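Local structure of putative hydrolase (Chloroflexus aurantiacus J-10-fl, 3CMN) at residues 136-140 and 141-145; 290-293 and 294-297. The protein is a putative hydrolase of the zincin-like metallopeptidase family, whose substrate and reaction are not established. One frame throughout, in Å; residues are numbered along the deposited sequence.

Interaction 1. Residues 136-140 and 141-145; sequences QRVLG and QYDLS
The side chain of D143 turns back on the chain that precedes it and meets the backbone of L139 and G140, a case of one carboxylate oxygen gathering the amides of a loop. L139 N donates to D143 OD1 at 2.7 Å, nearly straight (166°), and reaches the oxygen nearly in line with its C-O bond. G140 N donates to the same D143 OD1 at 3.2 Å but comes from above the carboxylate plane, 59° out of it. Two successive amides thus converge on a single oxygen from different directions. A type I turn from G140 to D143 brings the chain round, and with CG set opposite the carbonyl carbon (chi1 -72°) the carboxylate faces the incoming N-H groups. Carbon contacts flank the polar pair: V138 CG2 lies 3.4 Å from D143 OD1 and 3.7 Å from D143 CB, while L139 CB is 3.6 Å from D143 OD1. Several neighbouring backbone groups find partners elsewhere in the fold. V138 O accepts from N162, L139 pairs with the backbone of V159, and Q141 N makes a weak bond to E185, part of an HExxH sequence on helix 174-193 that is probably the metal site. The rings of Y142 and F192 of that helix meet with their planes not far from parallel. Replacing D143 with an alanine would probably leave the L139 and G140 amides without this shared acceptor and let the turn drift from the preceding residues. Backbone N-H polarity here is met by a side chain rather than by regular secondary structure, so the shape of a loop bordering this helix, empty of metal here, rests in part on one oxygen atom.

Interaction 2. Residues 290-293 and 294-297; sequences IAQR and QRQR
I290 and Q294, one helical turn apart, meet through I290 CG2 and Q294 CD at 3.8 Å, their side chains crossing at about a right angle. Q294 CG stands beside its own backbone N, chi1 -65°, and the chain runs out extended, which lays the amide back against the preceding turn, with Q294 OE1 3.3 Å from A291 CA. Q296 repeats the design: its CG sits 3.1 Å from Q292 O, and its OE1 comes to 3.4 Å from R293 CA. That oxygen also lies at the edge of the R293 guanidinium, near its plane, yet the closest side-chain approach is to R293 CD, at 3.6 Å, and the amide is turned 76° from the guanidinium. R295 runs extended along the backbone, its CG 3.3 Å from A291 O.

Beneath these side chains the backbone does the positioning. It is kinked at Q292 and R293, whose N atoms make no bond to the turn before, but four bonds carry the helix on: Q294 N to I290 O, R295 N to A291 O, Q296 N to Q292 O and R297 N to R293 O; A291 O takes a weak second bond from Q294 N. Further out, I290 packs on V166 and L170, R293 on V166 and L139, and R297 gives NH1 to the carbonyl of D143, with long, weak ion pairs to D301 and E265.

The hydrogen bonds within 290-297 are therefore those of the backbone, while the side chains touch one another and the preceding turn by their methylenes and, for Q294 and Q296, by the amide oxygen; on a helix surface, polar side chains can lie close without pairing with one another.

In the fold
Interaction 1 is partly buried, its centre about 7 Å from that of the chain; interaction 2, centred about 13 Å away from it, is a surface contact on helix 283-307. Their chemistry follows their place: the loop lacks helical bonding and recruits a carboxylate for its amides, whereas the helix meets most of its backbone needs internally and sends some long side chains to the surface and others, R293 and R297, to the loop. The two touch directly, with centres about 12 Å apart. R297 NH1 bonds to the D143 carbonyl, and L139 CD1 comes within 3.4 Å of R293 NH2. Both contacts also share helix 160-169, on which L139, I290 and R293 all pack.

Interaction 1. Residues 136-140 and 141-145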
loop_
_atom_site.group_PDB
_atom_site.type_symbol
_atom_site.label_atom_id
_atom_site.label_comp_id
_atom_site.label_asym_id
_atom_site.label_seq_id
_atom_site.Cartn_x
_atom_site.Cartn_y
_atom_site.Cartn_z
ATOM N N GLN A 136 -7.454 10.078 9.208
ATOM C CA GLN A 136 -8.278 9.360 10.174
ATOM C C GLN A 136 -8.672 7.985 9.693
ATOM O O GLN A 136 -9.463 7.294 10.327
ATOM C CB GLN A 136 -9.541 10.141 10.518
ATOM C CG GLN A 136 -10.005 11.121 9.497
ATOM C CD GLN A 136 -11.303 11.776 9.908
ATOM O OE1 GLN A 136 -12.359 11.134 9.921
ATOM N NE2 GLN A 136 -11.237 13.059 10.263
ATOM N N ARG A 137 -8.097 7.579 8.571
ATOM C CA ARG A 137 -8.421 6.290 8.014
ATOM C C ARG A 137 -7.198 5.420 7.748
ATOM O O ARG A 137 -7.276 4.195 7.818
ATOM C CB ARG A 137 -9.246 6.506 6.750
ATOM C CG ARG A 137 -10.496 7.350 7.023
ATOM C CD ARG A 137 -11.553 7.046 6.010
ATOM N NE ARG A 137 -11.532 5.616 5.726
ATOM C CZ ARG A 137 -12.213 5.024 4.748
ATOM N NH1 ARG A 137 -12.997 5.735 3.935
ATOM N NH2 ARG A 137 -12.094 3.712 4.574
ATOM N N VAL A 138 -6.063 6.047 7.472
ATOM C CA VAL A 138 -4.851 5.292 7.204
ATOM C C VAL A 138 -4.440 4.511 8.454
ATOM O O VAL A 138 -4.525 4.999 9.591
ATOM C CB VAL A 138 -3.689 6.217 6.759
ATOM C CG1 VAL A 138 -3.199 7.059 7.939
ATOM C CG2 VAL A 138 -2.560 5.389 6.192
ATOM N N LEU A 139 -3.998 3.285 8.227
ATOM C CA LEU A 139 -3.587 2.407 9.307
ATOM C C LEU A 139 -2.077 2.234 9.381
ATOM O O LEU A 139 -1.527 2.108 10.467
ATOM C CB LEU A 139 -4.276 1.046 9.149
ATOM C CG LEU A 139 -5.637 0.734 9.814
ATOM C CD1 LEU A 139 -6.459 1.979 10.106
ATOM C CD2 LEU A 139 -6.388 -0.229 8.897
ATOM N N GLY A 140 -1.406 2.254 8.236
ATOM C CA GLY A 140 0.038 2.086 8.242
ATOM C C GLY A 140 0.799 2.521 6.998
ATOM O O GLY A 140 0.252 3.136 6.089
ATOM N N GLN A 141 2.079 2.167 6.971
ATOM C CA GLN A 141 2.997 2.513 5.895
ATOM C C GLN A 141 2.588 2.380 4.429
ATOM O O GLN A 141 2.794 3.306 3.644
ATOM C CB GLN A 141 4.305 1.746 6.082
ATOM C CG GLN A 141 5.204 2.307 7.159
ATOM C CD GLN A 141 6.542 2.784 6.616
ATOM O OE1 GLN A 141 7.338 3.361 7.339
ATOM N NE2 GLN A 141 6.788 2.539 5.338
ATOM N N TYR A 142 2.027 1.243 4.048
ATOM C CA TYR A 142 1.690 1.027 2.643
ATOM C C TYR A 142 0.225 1.075 2.246
ATOM O O TYR A 142 -0.216 0.299 1.408
ATOM C CB TYR A 142 2.306 -0.304 2.187
ATOM C CG TYR A 142 3.819 -0.333 2.340
ATOM C CD1 TYR A 142 4.416 -0.670 3.557
ATOM C CD2 TYR A 142 4.648 0.065 1.290
ATOM C CE1 TYR A 142 5.803 -0.599 3.725
ATOM C CE2 TYR A 142 6.027 0.140 1.442
ATOM C CZ TYR A 142 6.601 -0.186 2.658
ATOM O OH TYR A 142 7.964 -0.061 2.799
ATOM N N ASP A 143 -0.534 1.992 2.828
ATOM C CA ASP A 143 -1.948 2.083 2.492
ATOM C C ASP A 143 -2.162 2.885 1.227
ATOM O O ASP A 143 -3.126 2.666 0.489
ATOM C CB ASP A 143 -2.727 2.716 3.644
ATOM C CG ASP A 143 -2.868 1.782 4.832
ATOM O OD1 ASP A 143 -3.518 2.181 5.811
ATOM O OD2 ASP A 143 -2.339 0.647 4.784
ATOM N N LEU A 144 -1.244 3.809 0.978
ATOM C CA LEU A 144 -1.323 4.665 -0.191
ATOM C C LEU A 144 -0.138 4.390 -1.119
ATOM O O LEU A 144 1.003 4.696 -0.797
ATOM C CB LEU A 144 -1.338 6.123 0.261
ATOM C CG LEU A 144 -2.385 6.441 1.341
ATOM C CD1 LEU A 144 -2.233 7.883 1.783
ATOM C CD2 LEU A 144 -3.791 6.184 0.799
ATOM N N SER A 145 -0.426 3.793 -2.269
ATOM C CA SER A 145 0.599 3.445 -3.249
ATOM C C SER A 145 1.551 4.585 -3.590
ATOM O O SER A 145 2.770 4.402 -3.561
ATOM C CB SER A 145 -0.056 2.934 -4.534
ATOM O OG SER A 145 -0.843 1.790 -4.274
#

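Interaction 2. Residues 290-293 and 294-297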
loop_
_atom_site.group_PDB
_atom_site.type_symbol
_atom_site.label_atom_id
_atom_site.label_comp_id
_atom_site.label_asym_id
_atom_site.label_seq_id
_atom_site.Cartn_x
_atom_site.Cartn_y
_atom_site.Cartn_z
ATOM N N ILE A 290 -12.691 -7.425 7.905
ATOM C CA ILE A 290 -11.917 -6.398 7.227
ATOM C C ILE A 290 -12.258 -6.220 5.735
ATOM O O ILE A 290 -11.800 -5.276 5.093
ATOM C CB ILE A 290 -10.403 -6.695 7.409
ATOM C CG1 ILE A 290 -9.597 -5.414 7.241
ATOM C CG2 ILE A 290 -9.955 -7.760 6.434
ATOM C CD1 ILE A 290 -9.972 -4.321 8.241
ATOM N N ALA A 291 -13.082 -7.112 5.202
ATOM C CA ALA A 291 -13.471 -7.056 3.794
ATOM C C ALA A 291 -13.870 -5.661 3.292
ATOM O O ALA A 291 -13.340 -5.182 2.281
ATOM C CB ALA A 291 -14.604 -8.042 3.534
ATOM N N GLN A 292 -14.797 -5.009 3.987
ATOM C CA GLN A 292 -15.244 -3.687 3.562
ATOM C C GLN A 292 -14.171 -2.612 3.719
ATOM O O GLN A 292 -14.125 -1.659 2.942
ATOM C CB GLN A 292 -16.510 -3.260 4.323
ATOM C CG GLN A 292 -17.044 -1.903 3.859
ATOM C CD GLN A 292 -18.277 -1.438 4.614
ATOM O OE1 GLN A 292 -19.322 -2.089 4.587
ATOM N NE2 GLN A 292 -18.160 -0.297 5.289
ATOM N N ARG A 293 -13.316 -2.759 4.726
ATOM C CA ARG A 293 -12.245 -1.792 4.964
ATOM C C ARG A 293 -11.189 -1.876 3.856
ATOM O O ARG A 293 -10.460 -0.917 3.604
ATOM C CB ARG A 293 -11.591 -2.053 6.322
ATOM C CG ARG A 293 -10.511 -1.047 6.704
ATOM C CD ARG A 293 -11.093 0.340 6.957
ATOM N NE ARG A 293 -10.127 1.203 7.629
ATOM C CZ ARG A 293 -10.460 2.297 8.303
ATOM N NH1 ARG A 293 -11.733 2.659 8.382
ATOM N NH2 ARG A 293 -9.531 3.010 8.930
ATOM N N GLN A 294 -11.118 -3.030 3.201
ATOM C CA GLN A 294 -10.180 -3.238 2.103
ATOM C C GLN A 294 -10.732 -2.562 0.840
ATOM O O GLN A 294 -9.983 -1.962 0.071
ATOM C CB GLN A 294 -9.988 -4.734 1.849
ATOM C CG GLN A 294 -9.333 -5.487 2.997
ATOM C CD GLN A 294 -9.353 -6.997 2.800
ATOM O OE1 GLN A 294 -10.417 -7.610 2.681
ATOM N NE2 GLN A 294 -8.174 -7.602 2.770
ATOM N N ARG A 295 -12.043 -2.670 0.636
ATOM C CA ARG A 295 -12.707 -2.047 -0.508
ATOM C C ARG A 295 -12.497 -0.547 -0.374
ATOM O O ARG A 295 -12.274 0.166 -1.353
ATOM C CB ARG A 295 -14.214 -2.326 -0.478
ATOM C CG ARG A 295 -14.586 -3.799 -0.391
ATOM C CD ARG A 295 -16.053 -3.983 0.013
ATOM N NE ARG A 295 -16.415 -5.394 0.169
ATOM C CZ ARG A 295 -16.319 -6.302 -0.803
ATOM N NH1 ARG A 295 -15.874 -5.957 -2.010
ATOM N NH2 ARG A 295 -16.664 -7.563 -0.568
ATOM N N GLN A 296 -12.577 -0.081 0.865
ATOM C CA GLN A 296 -12.402 1.329 1.171
ATOM C C GLN A 296 -10.983 1.814 0.882
ATOM O O GLN A 296 -10.809 2.861 0.259
ATOM C CB GLN A 296 -12.747 1.586 2.637
ATOM C CG GLN A 296 -14.222 1.419 2.950
ATOM C CD GLN A 296 -14.547 1.681 4.403
ATOM O OE1 GLN A 296 -14.267 0.861 5.281
ATOM N NE2 GLN A 296 -15.131 2.834 4.669
ATOM N N ARG A 297 -9.982 1.055 1.341
ATOM C CA ARG A 297 -8.578 1.412 1.139
ATOM C C ARG A 297 -8.262 1.545 -0.345
ATOM O O ARG A 297 -7.498 2.416 -0.763
ATOM C CB ARG A 297 -7.663 0.351 1.749
ATOM C CG ARG A 297 -6.176 0.690 1.664
ATOM C CD ARG A 297 -5.326 -0.551 1.355
ATOM N NE ARG A 297 -5.584 -1.082 0.011
ATOM C CZ ARG A 297 -5.087 -0.575 -1.119
ATOM N NH1 ARG A 297 -4.284 0.485 -1.093
ATOM N NH2 ARG A 297 -5.414 -1.117 -2.287
#